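Cytosolic phospholipase A2 delta (Homo sapiens, PDB 5IZ5) hydrolyses the sn-2 ester of glycerophospholipids in a calcium-dependent manner, preferring linoleic acid at that position. Local coordinates at residues L244-R249 / I253-T258. The protein carries 3 engineered substitutions. Residues are numbered along the deposited sequence; the frame is centred on the assembly and turned at random.
Sequences LTVPLR and IGKEVT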
loop_
_atom_site.group_PDB
_atom_site.type_symbol
_atom_site.label_atom_id
_atom_site.label_comp_id
_atom_site.label_asym_id
_atom_site.label_seq_id
_atom_site.Cartn_x
_atom_site.Cartn_y
_atom_site.Cartn_z
ATOM N N LEU B 244 -30.842 8.846 27.839
ATOM C CA LEU B 244 -30.166 8.214 28.952
ATOM C C LEU B 244 -28.688 8.078 28.647
ATOM O O LEU B 244 -28.309 7.847 27.503
ATOM C CB LEU B 244 -30.781 6.850 29.233
ATOM C CG LEU B 244 -30.137 5.534 28.791
ATOM C CD1 LEU B 244 -30.955 4.396 29.375
ATOM C CD2 LEU B 244 -30.055 5.375 27.279
ATOM N N THR B 245 -27.862 8.210 29.678
ATOM C CA THR B 245 -26.419 8.045 29.531
ATOM C C THR B 245 -25.876 7.031 30.520
ATOM O O THR B 245 -26.261 7.030 31.682
ATOM C CB THR B 245 -25.628 9.360 29.671
ATOM O OG1 THR B 245 -24.230 9.054 29.727
ATOM C CG2 THR B 245 -25.991 10.137 30.921
ATOM N N VAL B 246 -24.978 6.179 30.036
ATOM C CA VAL B 246 -24.276 5.217 30.865
ATOM C C VAL B 246 -22.784 5.547 30.799
ATOM O O VAL B 246 -22.179 5.457 29.726
ATOM C CB VAL B 246 -24.514 3.784 30.368
ATOM C CG1 VAL B 246 -23.718 2.789 31.201
ATOM C CG2 VAL B 246 -25.996 3.453 30.422
ATOM N N PRO B 247 -22.185 5.949 31.938
ATOM C CA PRO B 247 -20.776 6.341 31.906
ATOM C C PRO B 247 -19.864 5.153 31.636
ATOM O O PRO B 247 -20.183 4.021 32.007
ATOM C CB PRO B 247 -20.527 6.905 33.307
ATOM C CG PRO B 247 -21.535 6.234 34.167
ATOM C CD PRO B 247 -22.742 6.004 33.302
ATOM N N LEU B 248 -18.754 5.423 30.963
ATOM C CA LEU B 248 -17.769 4.404 30.643
ATOM C C LEU B 248 -16.417 4.904 31.158
ATOM O O LEU B 248 -15.786 5.768 30.550
ATOM C CB LEU B 248 -17.758 4.148 29.132
ATOM C CG LEU B 248 -19.078 3.622 28.545
ATOM C CD1 LEU B 248 -19.086 3.711 27.024
ATOM C CD2 LEU B 248 -19.351 2.196 28.993
ATOM N N ARG B 249 -16.002 4.375 32.305
ATOM C CA ARG B 249 -14.783 4.833 32.980
ATOM C C ARG B 249 -13.565 4.055 32.495
ATOM O O ARG B 249 -13.693 2.894 32.106
ATOM C CB ARG B 249 -14.923 4.721 34.506
ATOM C CG ARG B 249 -15.515 5.939 35.206
ATOM C CD ARG B 249 -16.604 6.689 34.443
ATOM N NE ARG B 249 -16.763 8.045 34.967
ATOM C CZ ARG B 249 -17.386 8.352 36.105
ATOM N NH1 ARG B 249 -17.930 7.403 36.869
ATOM N NH2 ARG B 249 -17.470 9.622 36.485
ATOM N N ILE B 253 -13.724 -2.938 34.633
ATOM C CA ILE B 253 -14.053 -4.337 34.400
ATOM C C ILE B 253 -15.408 -4.366 33.710
ATOM O O ILE B 253 -16.168 -3.395 33.780
ATOM C CB ILE B 253 -14.137 -5.138 35.727
ATOM C CG1 ILE B 253 -12.883 -4.936 36.577
ATOM C CG2 ILE B 253 -14.343 -6.631 35.481
ATOM C CD1 ILE B 253 -13.113 -5.166 38.055
ATOM N N GLY B 254 -15.692 -5.475 33.033
ATOM C CA GLY B 254 -17.001 -5.732 32.462
ATOM C C GLY B 254 -18.159 -5.486 33.417
ATOM O O GLY B 254 -18.021 -5.641 34.633
ATOM N N LYS B 255 -19.297 -5.090 32.853
ATOM C CA LYS B 255 -20.499 -4.811 33.617
ATOM C C LYS B 255 -21.713 -5.027 32.736
ATOM O O LYS B 255 -21.595 -5.171 31.518
ATOM C CB LYS B 255 -20.484 -3.367 34.081
ATOM C CG LYS B 255 -20.601 -2.378 32.944
ATOM C CD LYS B 255 -20.551 -0.976 33.469
ATOM C CE LYS B 255 -20.887 0.011 32.397
ATOM N NZ LYS B 255 -20.909 1.362 32.998
ATOM N N GLU B 256 -22.881 -4.996 33.366
ATOM C CA GLU B 256 -24.133 -5.297 32.695
ATOM C C GLU B 256 -25.226 -4.390 33.227
ATOM O O GLU B 256 -25.514 -4.403 34.422
ATOM C CB GLU B 256 -24.482 -6.766 32.943
ATOM C CG GLU B 256 -25.529 -7.355 31.997
ATOM C CD GLU B 256 -25.211 -8.785 31.560
ATOM O OE1 GLU B 256 -24.380 -9.456 32.209
ATOM O OE2 GLU B 256 -25.792 -9.247 30.553
ATOM N N VAL B 257 -25.826 -3.602 32.340
ATOM C CA VAL B 257 -26.866 -2.658 32.730
ATOM C C VAL B 257 -28.118 -2.901 31.904
ATOM O O VAL B 257 -28.038 -3.302 30.739
ATOM C CB VAL B 257 -26.391 -1.199 32.561
ATOM C CG1 VAL B 257 -27.543 -0.214 32.706
ATOM C CG2 VAL B 257 -25.308 -0.888 33.579
ATOM N N THR B 258 -29.267 -2.680 32.541
ATOM C CA THR B 258 -30.555 -2.653 31.873
ATOM C C THR B 258 -31.136 -1.282 32.118
ATOM O O THR B 258 -31.159 -0.801 33.252
ATOM C CB THR B 258 -31.545 -3.678 32.443
ATOM O OG1 THR B 258 -30.917 -4.954 32.527
ATOM C CG2 THR B 258 -32.795 -3.774 31.559
#
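In what is probably a second C2 domain, a beta sandwich, Lys255 on one sheet reaches across to Val246, Pro247 and Leu248 on the other, just after the short connection between strands 244-248 and 255-263. The two strands belong to different sheets: 244-248 is an outermost strand of its four-stranded sheet and bonds through its backbone to Thr221, Leu223 and Gly225, whereas 255-263 pairs with 266-277, Val257 bonding to Leu273. They run antiparallel at 172°, with their axes 10.1 Å apart, a separation bridged by side chains. Lys255 does most of this. Its CG sits between the backbone N and the carbonyl carbon (chi1 67°), and from there the chain runs fully extended toward the facing strand. On the way CE, the last carbon of the chain, lies 4.3 Å from CD2 of Leu248, a loose van der Waals contact. Val246 comes to meet it tip to tip, its CG1 3.6 Å from Lys255 NZ. Val257 also faces the other strand, but more loosely, its CG1 4.6 Å from CG2 of Val246. An alanine in place of Lys255 would probably leave the Pro247 carbonyl without this donor and Val246 CG1 without the lysine end packed against it. The ammonium ends on that carbonyl, Lys255 NZ lying 2.9 Å from Pro247 O and almost straight out from the C=O bond, at 178°.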